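Local coordinates for iron Super-Oxide Dismutase (Plasmodium knowlesi, PDB 2AWP), which probably uses an iron cofactor to convert superoxide radicals into hydrogen peroxide and oxygen, protecting the cell from their toxicity, at residues Tyr10-Leu15 and Ile19-Leu24; Phe26-His31 and Phe76-Met81. One frame throughout, in Å; residues are numbered along the deposited sequence.

In the fold
Both contacts use helix 21-43 of the alpha-hairpin domain, contact 1 at its N-terminal end and contact 2 one turn further on, with centres about 9 Å apart. Contact 1 is partly buried, a short-range fold of the chain on itself that mixes backbone bonds, a bound water and leucine packing, with N13 and E21 at its exposed rim. The four touching residues of contact 2 are all buried, where the two long helices of the hairpin meet through aromatic rings, close to the probable iron site. They touch each other: Y10 OH reaches W78 O at 2.6 Å, a probable hydrogen bond, and the side chains of L15 and M81 pack together.

Contact 1: Tyr10-Leu15 and Ile19-Leu24; sequences YALNAL and ISEETL
The backbones of L15 and I19 are joined by a hydrogen bond from I19 N to L15 O, 3.1 Å long and nearly straight (171° at the hydrogen). Beside it a water donates to L12 O at 2.8 Å and to I19 O and accepts from L15 N, so it ties the A11-A14 type I turn to the chain entering the helix. L12 O also receives a CA-H...O contact from E21 CA at 3.4 Å. L24 CD2 is pressed against L12 O at 3.1 Å; the same methyl lies 3.8 Å from L15 CD1 and meets the edge of the Y10 ring at CE1. The side chains of L12 and L24 run past each other in opposite directions, with L12 CD1 3.9 Å from L24 CB. This is the loop leading into the first long helix of the iron/manganese superoxide dismutase alpha-hairpin, and S20 is the N-cap of that helix, its OG accepting from T23 N at 3.0 Å. D167 also bonds to the hydroxyls of S20 and T23. On the exposed rim, E21 has CG anti to its backbone N (chi1 -170°) and an extended chain beyond, which lays CG against L12 CB and carries OE1 to 3.5 Å from N13 CB. E22, on the helix side turned from the loop, forms a salt bridge with R169 of the second subunit.

Contact 2: Phe26-His31 and Phe76-Met81; sequences FHYNKH and FYWDSM
H27 and Y28 of helix 21-43 meet Y77 and W78 of helix 62-79 in an aromatic cluster, part of the inner face of the alpha-hairpin in the iron/manganese superoxide dismutase fold. The helices stand well apart, the closest CA atoms, those of Y28 and W78, being 8.8 Å from each other, and the rings bridge the gap. W78 is central. The outer edge of its six-membered ring points at one face of H27 in an edge-to-face pair with planes at 72°, bringing W78 CH2 to 3.5 Å from H27 ND1. Y28, with CG anti to its backbone N (chi1 179°), in turn directs its own edge to the face of the indole five-membered ring, offset, with Y28 CD1 3.6 Å from W78 NE1. The indole N-H is hydrogen-bonded to H32, and the Y28 hydroxyl is hydrogen-bonded to P6 O. Y77 comes at H27 obliquely, its CE2 3.5 Å from H27 CE1, while M81 CE covers part of one face of the tyrosine.

The rest of segment 26-31 is looser and faces outward: K30 is exposed and F26, N29 and H31 are partly so, none touching 76-81. F26, K30 and H31 instead pack on N170 of the second subunit, and H31 NE2 is hydrogen-bonded to Y165 OH of that subunit. H27 is probably an iron ligand together with H74, D158 and H162, and its ring meets that of H162 as well. At the edge of the imidazole, in its plane, a water lies 2.6 Å from H27 ND1 and 2.9 Å from Y77 OH, hydrogen-bonded to both, and Y77 OH is also hydrogen-bonded to Y175 OH.

Contact 1: Tyr10-Leu15 and Ile19-Leu24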
# COMPACT_ATOMS: atom_id res chain seq x y z
N TYR A 10 16.44 -9.17 18.29
CA TYR A 10 15.71 -8.95 19.52
C TYR A 10 14.42 -9.78 19.48
O TYR A 10 14.01 -10.32 18.42
CB TYR A 10 15.36 -7.45 19.71
CG TYR A 10 14.89 -6.73 18.45
CD1 TYR A 10 13.61 -6.95 17.91
CD2 TYR A 10 15.75 -5.85 17.78
CE1 TYR A 10 13.19 -6.31 16.73
CE2 TYR A 10 15.34 -5.21 16.61
CZ TYR A 10 14.05 -5.44 16.10
OH TYR A 10 13.64 -4.81 14.96
N ALA A 11 13.79 -9.87 20.64
CA ALA A 11 12.56 -10.63 20.80
C ALA A 11 11.37 -9.95 20.08
O ALA A 11 11.38 -8.73 19.83
CB ALA A 11 12.25 -10.82 22.30
N LEU A 12 10.37 -10.77 19.78
CA LEU A 12 9.19 -10.36 19.04
C LEU A 12 8.41 -9.28 19.77
O LEU A 12 7.73 -8.49 19.14
CB LEU A 12 8.31 -11.60 18.81
CG LEU A 12 7.50 -11.73 17.54
CD1 LEU A 12 8.41 -11.82 16.33
CD2 LEU A 12 6.64 -12.96 17.66
N ASN A 13 8.53 -9.25 21.10
CA ASN A 13 7.86 -8.24 21.91
C ASN A 13 8.80 -7.08 22.29
O ASN A 13 8.43 -6.25 23.10
CB ASN A 13 7.27 -8.87 23.20
CG ASN A 13 8.35 -9.33 24.15
OD1 ASN A 13 9.52 -9.32 23.80
ND2 ASN A 13 7.96 -9.80 25.33
N ALA A 14 10.02 -7.04 21.75
CA ALA A 14 11.04 -6.10 22.24
C ALA A 14 10.75 -4.66 21.85
O ALA A 14 11.32 -3.73 22.45
CB ALA A 14 12.46 -6.50 21.75
N LEU A 15 9.87 -4.46 20.86
CA LEU A 15 9.55 -3.10 20.41
C LEU A 15 8.24 -2.59 21.00
O LEU A 15 7.79 -1.51 20.69
CB LEU A 15 9.56 -2.97 18.87
CG LEU A 15 10.75 -3.64 18.17
CD1 LEU A 15 10.63 -3.51 16.63
CD2 LEU A 15 12.09 -3.07 18.64
N ILE A 19 5.56 -0.71 18.71
CA ILE A 19 5.04 -1.64 17.76
C ILE A 19 4.86 -2.94 18.55
O ILE A 19 5.81 -3.45 19.16
CB ILE A 19 6.02 -1.86 16.58
CG1 ILE A 19 6.33 -0.53 15.85
CG2 ILE A 19 5.44 -2.89 15.59
CD1 ILE A 19 7.51 -0.64 14.88
N SER A 20 3.64 -3.47 18.51
CA SER A 20 3.26 -4.64 19.28
C SER A 20 3.92 -5.95 18.86
O SER A 20 4.39 -6.10 17.74
CB SER A 20 1.74 -4.80 19.24
OG SER A 20 1.27 -5.19 17.96
N GLU A 21 3.96 -6.90 19.79
CA GLU A 21 4.34 -8.25 19.46
C GLU A 21 3.47 -8.84 18.31
O GLU A 21 3.99 -9.48 17.40
CB GLU A 21 4.28 -9.15 20.72
CG GLU A 21 4.91 -10.53 20.48
CD GLU A 21 4.81 -11.42 21.71
OE1 GLU A 21 4.48 -10.91 22.80
OE2 GLU A 21 5.07 -12.62 21.58
N GLU A 22 2.17 -8.62 18.36
CA GLU A 22 1.30 -9.07 17.26
C GLU A 22 1.76 -8.53 15.91
O GLU A 22 1.84 -9.28 14.93
CB GLU A 22 -0.15 -8.67 17.49
CG GLU A 22 -1.08 -9.19 16.39
CD GLU A 22 -2.56 -8.86 16.58
OE1 GLU A 22 -2.95 -8.28 17.63
OE2 GLU A 22 -3.34 -9.17 15.64
N THR A 23 2.05 -7.23 15.84
CA THR A 23 2.60 -6.61 14.61
C THR A 23 3.89 -7.30 14.16
O THR A 23 3.97 -7.74 13.03
CB THR A 23 2.75 -5.07 14.71
OG1 THR A 23 1.45 -4.47 14.74
CG2 THR A 23 3.48 -4.49 13.47
N LEU A 24 4.88 -7.42 15.06
CA LEU A 24 6.10 -8.14 14.71
C LEU A 24 5.78 -9.54 14.24
O LEU A 24 6.36 -9.99 13.26
CB LEU A 24 7.13 -8.14 15.87
CG LEU A 24 8.18 -7.02 15.69
CD1 LEU A 24 7.48 -5.65 15.66
CD2 LEU A 24 9.23 -7.06 16.78
O HOH W 1 7.42 -5.79 19.80

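Contact 2: Phe26-His31 and Phe76-Met81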
# COMPACT_ATOMS: atom_id res chain seq x y z
N PHE A 26 3.00 -10.80 12.63
CA PHE A 26 2.55 -10.75 11.23
C PHE A 26 3.60 -10.18 10.26
O PHE A 26 3.86 -10.75 9.19
CB PHE A 26 1.20 -9.99 11.11
CG PHE A 26 0.02 -10.76 11.64
CD1 PHE A 26 -0.64 -11.69 10.85
CD2 PHE A 26 -0.42 -10.58 12.96
CE1 PHE A 26 -1.73 -12.44 11.35
CE2 PHE A 26 -1.51 -11.33 13.49
CZ PHE A 26 -2.18 -12.26 12.67
N HIS A 27 4.24 -9.09 10.65
CA HIS A 27 5.12 -8.34 9.78
C HIS A 27 6.37 -9.17 9.48
O HIS A 27 6.73 -9.34 8.31
CB HIS A 27 5.47 -7.02 10.46
CG HIS A 27 5.91 -5.94 9.52
ND1 HIS A 27 6.09 -4.64 9.94
CD2 HIS A 27 6.20 -5.95 8.19
CE1 HIS A 27 6.50 -3.90 8.93
NE2 HIS A 27 6.59 -4.67 7.87
N TYR A 28 6.97 -9.74 10.53
CA TYR A 28 8.18 -10.57 10.34
C TYR A 28 7.89 -12.02 9.91
O TYR A 28 8.43 -12.49 8.91
CB TYR A 28 9.05 -10.55 11.61
CG TYR A 28 10.30 -11.39 11.50
CD1 TYR A 28 11.37 -10.99 10.68
CD2 TYR A 28 10.40 -12.62 12.18
CE1 TYR A 28 12.56 -11.77 10.58
CE2 TYR A 28 11.57 -13.41 12.08
CZ TYR A 28 12.64 -12.98 11.29
OH TYR A 28 13.79 -13.75 11.17
N ASN A 29 7.03 -12.72 10.65
CA ASN A 29 6.79 -14.15 10.39
C ASN A 29 5.84 -14.42 9.23
O ASN A 29 5.88 -15.50 8.64
CB ASN A 29 6.31 -14.87 11.68
CG ASN A 29 7.41 -15.02 12.73
OD1 ASN A 29 8.55 -15.43 12.44
ND2 ASN A 29 7.06 -14.69 13.98
N LYS A 30 5.00 -13.45 8.87
CA LYS A 30 4.13 -13.61 7.71
C LYS A 30 4.60 -12.84 6.45
O LYS A 30 4.98 -13.45 5.46
CB LYS A 30 2.67 -13.29 8.08
CG LYS A 30 2.14 -14.06 9.28
CD LYS A 30 2.17 -15.60 9.07
CE LYS A 30 2.30 -16.30 10.45
NZ LYS A 30 2.15 -17.79 10.38
N HIS A 31 4.59 -11.51 6.49
CA HIS A 31 5.05 -10.69 5.37
C HIS A 31 6.50 -10.94 4.97
O HIS A 31 6.76 -11.37 3.83
CB HIS A 31 4.78 -9.17 5.63
CG HIS A 31 3.32 -8.82 5.68
ND1 HIS A 31 2.53 -8.70 4.55
CD2 HIS A 31 2.49 -8.59 6.74
CE1 HIS A 31 1.30 -8.36 4.90
NE2 HIS A 31 1.25 -8.28 6.22
N PHE A 76 16.70 -4.35 6.81
CA PHE A 76 17.21 -3.01 7.12
C PHE A 76 16.28 -2.26 8.09
O PHE A 76 16.74 -1.55 8.97
CB PHE A 76 17.42 -2.22 5.81
CG PHE A 76 18.42 -1.07 5.93
CD1 PHE A 76 19.79 -1.31 5.88
CD2 PHE A 76 17.97 0.24 6.09
CE1 PHE A 76 20.71 -0.28 5.98
CE2 PHE A 76 18.89 1.28 6.19
CZ PHE A 76 20.26 1.03 6.14
N TYR A 77 14.97 -2.44 7.93
CA TYR A 77 13.97 -1.91 8.83
C TYR A 77 14.07 -2.47 10.26
O TYR A 77 14.10 -1.71 11.22
CB TYR A 77 12.59 -2.17 8.23
CG TYR A 77 11.38 -1.81 9.08
CD1 TYR A 77 11.10 -0.48 9.42
CD2 TYR A 77 10.49 -2.81 9.51
CE1 TYR A 77 9.98 -0.15 10.19
CE2 TYR A 77 9.36 -2.49 10.28
CZ TYR A 77 9.10 -1.16 10.60
OH TYR A 77 7.97 -0.82 11.35
N TRP A 78 14.16 -3.79 10.38
CA TRP A 78 14.28 -4.43 11.70
C TRP A 78 15.57 -3.98 12.41
O TRP A 78 15.52 -3.67 13.60
CB TRP A 78 14.24 -5.97 11.57
CG TRP A 78 12.92 -6.47 10.98
CD1 TRP A 78 12.77 -7.30 9.92
CD2 TRP A 78 11.60 -6.13 11.42
NE1 TRP A 78 11.43 -7.49 9.66
CE2 TRP A 78 10.69 -6.78 10.57
CE3 TRP A 78 11.10 -5.31 12.45
CZ2 TRP A 78 9.30 -6.65 10.72
CZ3 TRP A 78 9.73 -5.20 12.62
CH2 TRP A 78 8.84 -5.85 11.74
N ASP A 79 16.68 -3.98 11.67
CA ASP A 79 18.00 -3.54 12.17
C ASP A 79 18.08 -2.05 12.50
O ASP A 79 18.91 -1.63 13.33
CB ASP A 79 19.11 -3.96 11.20
CG ASP A 79 19.19 -5.45 11.04
OD1 ASP A 79 18.43 -6.17 11.74
OD2 ASP A 79 20.01 -5.90 10.20
N SER A 80 17.19 -1.27 11.87
CA SER A 80 17.05 0.17 12.16
C SER A 80 16.35 0.47 13.48
O SER A 80 16.21 1.65 13.86
CB SER A 80 16.28 0.88 11.04
OG SER A 80 17.06 0.97 9.86
N MET A 81 15.88 -0.58 14.17
CA MET A 81 15.18 -0.44 15.44
C MET A 81 15.78 -1.33 16.49
O MET A 81 16.63 -2.15 16.18
CB MET A 81 13.70 -0.83 15.27
CG MET A 81 12.94 0.12 14.39
SD MET A 81 11.22 -0.32 14.25
CE MET A 81 11.31 -1.87 13.35
O HOH W 2 5.98 -2.88 11.84